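Local atomic coordinates of carbon monoxide dehydrogenase (Thermococcus sp. AM4, PDB entry 6T7J), a protein that probably catalyses the reversible oxidation of carbon monoxide to carbon dioxide at a nickel- and iron-containing cluster, nickel-free in this structure. Residues Gln287-Lys292 with Ile388-Ile393. Numbering follows the deposited sequence.
Sequences QKFAKK and IVRIAI
The phenyl ring of Phe289 meets helix 388-393 along its CD2-CE2 side, which Arg390 and Ile393 share between them, both approaching obliquely to the ring plane. CE2 lies 3.5 Å from Arg390 CG, so the aliphatic start of the arginine does the touching. The guanidinium plane stands 88° from that of the ring and does not stack on it; the chain, extended from CG to NE, carries the charged end on toward Glu285, with which it makes a long, weak ion pair. At the neighbouring ring atom, Phe289 CD2 is 3.6 Å from Ile393 CG2. With CG anti to the backbone N (chi1 -159°), the ring of Phe289 is directed toward helix 381-395, and Tyr293 packs against it edge-to-face. Replacing Phe289 with alanine would probably open a gap beside Ile393 CG2 and take from the Arg390 methylenes the part of their apolar packing that the ring supplies. The same Ile393 methyl reaches Ala290, lying 3.6 Å from its CA, where the small side chain permits close approach. Beneath this pair, Val262 of strand 261-268 touches both Ala290 and Ile393. Helices 284-292 and 381-395 run side by side in nearly the same direction, their short segments crossing at -24° with axes 10.1 Å apart, and pack on one face of a six-stranded parallel sheet, as in a Rossmann-like alpha/beta domain of the CO dehydrogenase family.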
# COMPACT_ATOMS: atom_id res chain seq x y z
N GLN A 287 19.68 -34.29 -18.62
CA GLN A 287 20.18 -35.51 -17.98
C GLN A 287 21.54 -35.91 -18.55
O GLN A 287 22.49 -36.18 -17.81
CB GLN A 287 19.17 -36.64 -18.13
CG GLN A 287 17.80 -36.35 -17.54
CD GLN A 287 17.84 -36.12 -16.04
OE1 GLN A 287 18.58 -36.79 -15.31
NE2 GLN A 287 17.04 -35.18 -15.56
N LYS A 288 21.66 -35.93 -19.88
CA LYS A 288 22.95 -36.29 -20.46
C LYS A 288 23.97 -35.16 -20.31
O LYS A 288 25.17 -35.44 -20.23
CB LYS A 288 22.79 -36.69 -21.92
CG LYS A 288 21.90 -35.76 -22.70
CD LYS A 288 21.12 -36.43 -23.80
CE LYS A 288 22.02 -37.12 -24.79
NZ LYS A 288 21.47 -37.11 -26.18
N PHE A 289 23.53 -33.90 -20.25
CA PHE A 289 24.46 -32.82 -19.92
C PHE A 289 25.08 -33.04 -18.55
O PHE A 289 26.30 -32.94 -18.38
CB PHE A 289 23.73 -31.47 -19.99
CG PHE A 289 24.66 -30.29 -20.17
CD1 PHE A 289 25.65 -30.31 -21.13
CD2 PHE A 289 24.52 -29.16 -19.37
CE1 PHE A 289 26.49 -29.22 -21.30
CE2 PHE A 289 25.36 -28.07 -19.54
CZ PHE A 289 26.35 -28.10 -20.50
N ALA A 290 24.24 -33.35 -17.56
CA ALA A 290 24.75 -33.62 -16.21
C ALA A 290 25.63 -34.85 -16.18
O ALA A 290 26.61 -34.90 -15.42
CB ALA A 290 23.58 -33.78 -15.23
N LYS A 291 25.32 -35.87 -16.99
CA LYS A 291 26.23 -37.00 -17.06
C LYS A 291 27.59 -36.56 -17.64
O LYS A 291 28.63 -36.94 -17.11
CB LYS A 291 25.62 -38.14 -17.87
CG LYS A 291 24.30 -38.63 -17.29
CD LYS A 291 24.04 -40.09 -17.62
CE LYS A 291 23.36 -40.24 -18.96
NZ LYS A 291 24.07 -41.27 -19.76
N LYS A 292 27.56 -35.72 -18.67
CA LYS A 292 28.82 -35.18 -19.20
C LYS A 292 29.59 -34.42 -18.13
O LYS A 292 30.83 -34.40 -18.15
CB LYS A 292 28.55 -34.27 -20.40
CG LYS A 292 28.46 -35.00 -21.72
CD LYS A 292 28.00 -34.07 -22.84
CE LYS A 292 27.42 -34.85 -24.00
NZ LYS A 292 26.30 -35.74 -23.57
N ILE A 388 19.40 -21.64 -17.43
CA ILE A 388 19.47 -21.72 -15.98
C ILE A 388 19.89 -23.12 -15.54
O ILE A 388 20.80 -23.29 -14.70
CB ILE A 388 18.12 -21.31 -15.37
CG1 ILE A 388 17.94 -19.79 -15.44
CG2 ILE A 388 18.00 -21.81 -13.94
CD1 ILE A 388 16.50 -19.34 -15.30
N VAL A 389 19.23 -24.15 -16.08
CA VAL A 389 19.58 -25.52 -15.73
C VAL A 389 21.02 -25.82 -16.12
O VAL A 389 21.73 -26.55 -15.41
CB VAL A 389 18.59 -26.51 -16.38
CG1 VAL A 389 18.96 -27.94 -16.04
CG2 VAL A 389 17.17 -26.22 -15.93
N ARG A 390 21.48 -25.26 -17.24
CA ARG A 390 22.86 -25.46 -17.65
C ARG A 390 23.83 -24.85 -16.65
O ARG A 390 24.86 -25.44 -16.34
CB ARG A 390 23.09 -24.87 -19.04
CG ARG A 390 22.71 -25.82 -20.17
CD ARG A 390 23.30 -25.39 -21.50
NE ARG A 390 22.49 -25.89 -22.60
CZ ARG A 390 21.67 -25.14 -23.32
NH1 ARG A 390 20.96 -25.68 -24.31
NH2 ARG A 390 21.54 -23.85 -23.05
N ILE A 391 23.51 -23.65 -16.15
CA ILE A 391 24.38 -23.03 -15.16
C ILE A 391 24.46 -23.89 -13.90
O ILE A 391 25.55 -24.09 -13.34
CB ILE A 391 23.89 -21.60 -14.84
CG1 ILE A 391 24.06 -20.71 -16.07
CG2 ILE A 391 24.64 -21.02 -13.66
CD1 ILE A 391 23.45 -19.35 -15.94
N ALA A 392 23.33 -24.45 -13.47
CA ALA A 392 23.35 -25.34 -12.31
C ALA A 392 24.21 -26.58 -12.57
O ALA A 392 25.06 -26.96 -11.74
CB ALA A 392 21.92 -25.74 -11.94
N ILE A 393 24.02 -27.21 -13.73
CA ILE A 393 24.76 -28.42 -14.06
C ILE A 393 26.25 -28.13 -14.15
O ILE A 393 27.08 -28.96 -13.75
CB ILE A 393 24.22 -29.02 -15.37
CG1 ILE A 393 22.84 -29.64 -15.14
CG2 ILE A 393 25.18 -30.05 -15.94
CD1 ILE A 393 22.11 -29.96 -16.41